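Local coordinates for membrane-associated lipoprotein (Ureaplasma parvum, PDB 3K63) that is of unknown function but probably works as a lipid-anchored protein at the mycoplasmal cell membrane, seen here through its lipoprotein-associated type-17 domain, at residues F70-L83 / K96-V110. Residues are numbered along the deposited sequence; the frame is centred on the assembly and turned at random.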
loop_
_atom_site.group_PDB
_atom_site.type_symbol
_atom_site.label_atom_id
_atom_site.label_comp_id
_atom_site.label_asym_id
_atom_site.label_seq_id
_atom_site.Cartn_x
_atom_site.Cartn_y
_atom_site.Cartn_z
ATOM N N PHE A 70 -4.800 -13.272 -4.653
ATOM C CA PHE A 70 -4.030 -12.584 -5.695
ATOM C C PHE A 70 -4.681 -12.400 -7.079
ATOM O O PHE A 70 -4.605 -11.312 -7.653
ATOM C CB PHE A 70 -2.682 -13.287 -5.879
ATOM C CG PHE A 70 -2.728 -14.469 -6.820
ATOM C CD1 PHE A 70 -3.099 -15.732 -6.370
ATOM C CD2 PHE A 70 -2.373 -14.310 -8.159
ATOM C CE1 PHE A 70 -3.107 -16.823 -7.241
ATOM C CE2 PHE A 70 -2.378 -15.392 -9.037
ATOM C CZ PHE A 70 -2.745 -16.651 -8.579
ATOM N N GLY A 71 -5.304 -13.442 -7.630
ATOM C CA GLY A 71 -5.912 -13.293 -8.946
ATOM C C GLY A 71 -6.841 -12.093 -9.046
ATOM O O GLY A 71 -6.794 -11.315 -10.002
ATOM N N SER A 72 -7.683 -11.943 -8.029
ATOM C CA SER A 72 -8.651 -10.847 -7.967
ATOM C C SER A 72 -7.943 -9.491 -7.924
ATOM O O SER A 72 -8.353 -8.531 -8.579
ATOM C CB SER A 72 -9.532 -11.013 -6.724
ATOM O OG SER A 72 -10.593 -10.075 -6.713
ATOM N N ALA A 73 -6.872 -9.433 -7.145
ATOM C CA ALA A 73 -6.092 -8.218 -6.999
ATOM C C ALA A 73 -5.280 -7.929 -8.261
ATOM O O ALA A 73 -5.214 -6.786 -8.712
ATOM C CB ALA A 73 -5.174 -8.347 -5.793
ATOM N N ASN A 74 -4.663 -8.960 -8.829
ATOM C CA ASN A 74 -3.863 -8.775 -10.030
ATOM C C ASN A 74 -4.705 -8.294 -11.215
ATOM O O ASN A 74 -4.203 -7.601 -12.091
ATOM C CB ASN A 74 -3.121 -10.074 -10.383
ATOM C CG ASN A 74 -1.864 -10.271 -9.549
ATOM O OD1 ASN A 74 -1.514 -9.427 -8.718
ATOM N ND2 ASN A 74 -1.175 -11.379 -9.775
ATOM N N LYS A 75 -5.986 -8.655 -11.236
ATOM C CA LYS A 75 -6.877 -8.233 -12.318
ATOM C C LYS A 75 -7.192 -6.740 -12.241
ATOM O O LYS A 75 -7.244 -6.064 -13.268
ATOM C CB LYS A 75 -8.185 -9.033 -12.294
ATOM C CG LYS A 75 -8.106 -10.401 -12.971
ATOM C CD LYS A 75 -9.334 -11.242 -12.670
ATOM C CE LYS A 75 -9.020 -12.724 -12.826
ATOM N NZ LYS A 75 -10.057 -13.607 -12.205
ATOM N N ASN A 76 -7.393 -6.233 -11.023
ATOM C CA ASN A 76 -7.710 -4.816 -10.801
ATOM C C ASN A 76 -6.480 -3.969 -10.458
ATOM O O ASN A 76 -6.602 -2.768 -10.243
ATOM C CB ASN A 76 -8.720 -4.669 -9.657
ATOM C CG ASN A 76 -9.955 -5.529 -9.842
ATOM O OD1 ASN A 76 -10.484 -6.088 -8.877
ATOM N ND2 ASN A 76 -10.431 -5.629 -11.079
ATOM N N GLY A 77 -5.302 -4.585 -10.402
ATOM C CA GLY A 77 -4.106 -3.831 -10.061
ATOM C C GLY A 77 -4.362 -3.039 -8.788
ATOM O O GLY A 77 -3.979 -1.870 -8.660
ATOM N N THR A 78 -4.998 -3.716 -7.835
ATOM C CA THR A 78 -5.372 -3.136 -6.556
ATOM C C THR A 78 -4.779 -3.812 -5.316
ATOM O O THR A 78 -4.439 -4.991 -5.341
ATOM C CB THR A 78 -6.884 -3.162 -6.438
ATOM O OG1 THR A 78 -7.456 -2.508 -7.577
ATOM C CG2 THR A 78 -7.337 -2.482 -5.163
ATOM N N LEU A 79 -4.649 -3.044 -4.238
ATOM C CA LEU A 79 -4.119 -3.553 -2.979
ATOM C C LEU A 79 -4.834 -2.842 -1.847
ATOM O O LEU A 79 -5.357 -1.737 -2.017
ATOM C CB LEU A 79 -2.617 -3.289 -2.856
ATOM C CG LEU A 79 -1.599 -4.208 -3.533
ATOM C CD1 LEU A 79 -0.252 -3.499 -3.542
ATOM C CD2 LEU A 79 -1.498 -5.542 -2.815
ATOM N N LYS A 80 -4.872 -3.490 -0.695
ATOM C CA LYS A 80 -5.500 -2.935 0.486
ATOM C C LYS A 80 -4.315 -2.657 1.404
ATOM O O LYS A 80 -3.615 -3.576 1.838
ATOM C CB LYS A 80 -6.432 -3.987 1.085
ATOM C CG LYS A 80 -7.293 -3.494 2.242
ATOM C CD LYS A 80 -8.365 -4.507 2.721
ATOM C CE LYS A 80 -9.505 -4.626 1.710
ATOM N NZ LYS A 80 -10.601 -5.547 2.158
ATOM N N LEU A 81 -4.063 -1.383 1.664
ATOM C CA LEU A 81 -2.957 -0.983 2.526
ATOM C C LEU A 81 -3.384 -0.863 3.984
ATOM O O LEU A 81 -4.230 -0.040 4.338
ATOM C CB LEU A 81 -2.391 0.356 2.070
ATOM C CG LEU A 81 -1.253 0.346 1.058
ATOM C CD1 LEU A 81 -1.739 -0.237 -0.248
ATOM C CD2 LEU A 81 -0.730 1.780 0.865
ATOM N N SER A 82 -2.800 -1.687 4.836
ATOM C CA SER A 82 -3.133 -1.640 6.245
ATOM C C SER A 82 -2.165 -0.611 6.829
ATOM O O SER A 82 -0.953 -0.828 6.825
ATOM C CB SER A 82 -2.923 -3.015 6.867
ATOM O OG SER A 82 -3.346 -3.052 8.214
ATOM N N LEU A 83 -2.706 0.502 7.326
ATOM C CA LEU A 83 -1.899 1.588 7.867
ATOM C C LEU A 83 -1.909 1.781 9.363
ATOM O O LEU A 83 -2.879 1.451 10.049
ATOM C CB LEU A 83 -2.345 2.900 7.251
ATOM C CG LEU A 83 -2.458 2.968 5.736
ATOM C CD1 LEU A 83 -3.258 4.212 5.348
ATOM C CD2 LEU A 83 -1.065 2.990 5.136
ATOM N N LYS A 96 -5.804 2.083 10.031
ATOM C CA LYS A 96 -6.728 2.377 8.952
ATOM C C LYS A 96 -6.393 1.587 7.704
ATOM O O LYS A 96 -5.238 1.531 7.282
ATOM C CB LYS A 96 -6.697 3.866 8.615
ATOM C CG LYS A 96 -7.755 4.286 7.601
ATOM C CD LYS A 96 -7.556 5.719 7.130
ATOM C CE LYS A 96 -8.899 6.422 6.927
ATOM N NZ LYS A 96 -9.866 5.644 6.080
ATOM N N LEU A 97 -7.413 0.972 7.118
ATOM C CA LEU A 97 -7.235 0.205 5.895
ATOM C C LEU A 97 -7.583 1.144 4.741
ATOM O O LEU A 97 -8.625 1.783 4.765
ATOM C CB LEU A 97 -8.155 -1.019 5.913
ATOM C CG LEU A 97 -7.884 -1.983 7.077
ATOM C CD1 LEU A 97 -9.012 -3.000 7.157
ATOM C CD2 LEU A 97 -6.551 -2.695 6.893
ATOM N N LEU A 98 -6.708 1.242 3.747
ATOM C CA LEU A 98 -6.935 2.125 2.606
ATOM C C LEU A 98 -6.766 1.340 1.312
ATOM O O LEU A 98 -5.723 0.733 1.087
ATOM C CB LEU A 98 -5.934 3.285 2.638
ATOM C CG LEU A 98 -5.759 4.157 1.395
ATOM C CD1 LEU A 98 -6.933 5.079 1.236
ATOM C CD2 LEU A 98 -4.498 4.969 1.535
ATOM N N GLU A 99 -7.776 1.358 0.451
ATOM C CA GLU A 99 -7.688 0.618 -0.800
ATOM C C GLU A 99 -7.143 1.461 -1.947
ATOM O O GLU A 99 -7.747 2.465 -2.309
ATOM C CB GLU A 99 -9.066 0.079 -1.168
ATOM C CG GLU A 99 -9.072 -0.834 -2.372
ATOM C CD GLU A 99 -10.343 -1.651 -2.450
ATOM O OE1 GLU A 99 -10.667 -2.332 -1.448
ATOM O OE2 GLU A 99 -11.009 -1.611 -3.507
ATOM N N VAL A 100 -6.010 1.064 -2.529
ATOM C CA VAL A 100 -5.452 1.837 -3.632
ATOM C C VAL A 100 -5.246 1.014 -4.891
ATOM O O VAL A 100 -4.915 -0.172 -4.837
ATOM C CB VAL A 100 -4.122 2.488 -3.256
ATOM C CG1 VAL A 100 -4.216 3.045 -1.859
ATOM C CG2 VAL A 100 -3.003 1.495 -3.368
ATOM N N SER A 101 -5.441 1.664 -6.030
ATOM C CA SER A 101 -5.293 1.022 -7.322
ATOM C C SER A 101 -4.173 1.693 -8.103
ATOM O O SER A 101 -3.490 2.576 -7.583
ATOM C CB SER A 101 -6.597 1.137 -8.093
ATOM O OG SER A 101 -6.974 2.494 -8.169
ATOM N N GLY A 102 -3.977 1.267 -9.347
ATOM C CA GLY A 102 -2.935 1.864 -10.159
ATOM C C GLY A 102 -1.686 1.008 -10.247
ATOM O O GLY A 102 -0.646 1.451 -10.761
ATOM N N PHE A 103 -1.762 -0.201 -9.701
ATOM C CA PHE A 103 -0.625 -1.104 -9.752
ATOM C C PHE A 103 -0.747 -1.892 -11.050
ATOM O O PHE A 103 -1.806 -1.908 -11.682
ATOM C CB PHE A 103 -0.656 -2.051 -8.559
ATOM C CG PHE A 103 -0.457 -1.368 -7.242
ATOM C CD1 PHE A 103 0.812 -0.967 -6.835
ATOM C CD2 PHE A 103 -1.546 -1.090 -6.419
ATOM C CE1 PHE A 103 0.993 -0.293 -5.627
ATOM C CE2 PHE A 103 -1.369 -0.417 -5.208
ATOM C CZ PHE A 103 -0.101 -0.018 -4.813
ATOM N N LYS A 104 0.340 -2.520 -11.474
ATOM C CA LYS A 104 0.306 -3.312 -12.695
ATOM C C LYS A 104 -0.800 -4.364 -12.611
ATOM O O LYS A 104 -1.152 -4.825 -11.524
ATOM C CB LYS A 104 1.648 -3.996 -12.908
ATOM C CG LYS A 104 1.683 -4.853 -14.144
ATOM C CD LYS A 104 3.108 -5.033 -14.612
ATOM C CE LYS A 104 3.172 -5.900 -15.848
ATOM N NZ LYS A 104 4.582 -6.165 -16.247
ATOM N N SER A 105 -1.359 -4.741 -13.756
ATOM C CA SER A 105 -2.423 -5.753 -13.790
ATOM C C SER A 105 -2.424 -6.513 -15.114
ATOM O O SER A 105 -1.804 -6.084 -16.088
ATOM C CB SER A 105 -3.781 -5.084 -13.603
ATOM O OG SER A 105 -4.037 -4.194 -14.675
ATOM N N ASN A 106 -3.094 -7.659 -15.125
ATOM C CA ASN A 106 -3.221 -8.472 -16.322
ATOM C C ASN A 106 -4.631 -9.045 -16.219
ATOM O O ASN A 106 -5.056 -9.478 -15.144
ATOM C CB ASN A 106 -2.145 -9.573 -16.365
ATOM C CG ASN A 106 -2.599 -10.886 -15.757
ATOM O OD1 ASN A 106 -2.583 -11.067 -14.538
ATOM N ND2 ASN A 106 -2.993 -11.827 -16.621
ATOM N N PRO A 107 -5.371 -9.058 -17.336
ATOM C CA PRO A 107 -6.751 -9.552 -17.435
ATOM C C PRO A 107 -7.138 -10.884 -16.777
ATOM O O PRO A 107 -8.294 -11.056 -16.411
ATOM C CB PRO A 107 -6.999 -9.545 -18.937
ATOM C CG PRO A 107 -5.659 -9.954 -19.465
ATOM C CD PRO A 107 -4.718 -9.094 -18.657
ATOM N N TYR A 108 -6.199 -11.807 -16.601
ATOM C CA TYR A 108 -6.534 -13.080 -15.974
ATOM C C TYR A 108 -6.040 -13.219 -14.535
ATOM O O TYR A 108 -6.366 -14.192 -13.846
ATOM C CB TYR A 108 -5.983 -14.244 -16.804
ATOM C CG TYR A 108 -6.324 -14.166 -18.264
ATOM C CD1 TYR A 108 -7.600 -13.793 -18.669
ATOM C CD2 TYR A 108 -5.381 -14.481 -19.242
ATOM C CE1 TYR A 108 -7.937 -13.735 -20.009
ATOM C CE2 TYR A 108 -5.708 -14.428 -20.591
ATOM C CZ TYR A 108 -6.989 -14.056 -20.967
ATOM O OH TYR A 108 -7.325 -14.029 -22.300
ATOM N N GLY A 109 -5.221 -12.270 -14.097
ATOM C CA GLY A 109 -4.715 -12.308 -12.739
ATOM C C GLY A 109 -3.508 -13.199 -12.524
ATOM O O GLY A 109 -3.107 -13.442 -11.393
ATOM N N VAL A 110 -2.931 -13.709 -13.601
ATOM C CA VAL A 110 -1.762 -14.574 -13.471
ATOM C C VAL A 110 -0.646 -13.772 -12.797
ATOM O O VAL A 110 -0.519 -12.583 -13.059
ATOM C CB VAL A 110 -1.312 -15.086 -14.871
ATOM C CG1 VAL A 110 -1.246 -13.923 -15.839
ATOM C CG2 VAL A 110 0.039 -15.783 -14.780
#
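Leu79 meets Phe103 over one face of the ring: CD1 lies 3.8 Å from the centroid of the Phe103 ring, 15° off the normal, a CH-pi contact. Chi1 of -66° sets CG of Phe103 beside its backbone N and turns the ring toward Leu79; Ile37 of helix 34-40 touches both side chains. The edge of the same ring meets Gly77 O, and Phe103 N donates to Gly77 O at 3.0 Å. Gly77, the first residue past helix 70-76, has positive phi, and a CB there would strike Phe103 O, so glycine suits both demands.

Beyond this turn, strand 79-87, the middle of three, joins strand 93-100 through antiparallel hydrogen-bonded pairs Leu79-Val100, Leu81-Leu98 and Leu83-Lys96. Branched apolar groups pack on the Leu79 face, with Leu81 CD1 3.8 Å from Val100 CG2. On the other face Lys80 bends at chi3 (-72°) and gives NZ to Pro66 O; Glu99 OE1, 4.8 Å from Lys80 NZ, can attract it only at long range.

At the helix, Asn74 works with backbone and side chain. Its backbone O accepts Asn106 N, while ND2 reaches Gly109 O at 3.3 Å from well above the carbonyl plane and also bonds Ser35 OG. A CB on Gly109 would clash with Gly71 O. Lys75's extended aliphatic chain lies along the Pro107-Gly109 backbone.

Chemically, apolar packing and paired amides secure the hairpin, whereas the following loop is held largely by Asn74, Lys75 and close glycine backbones.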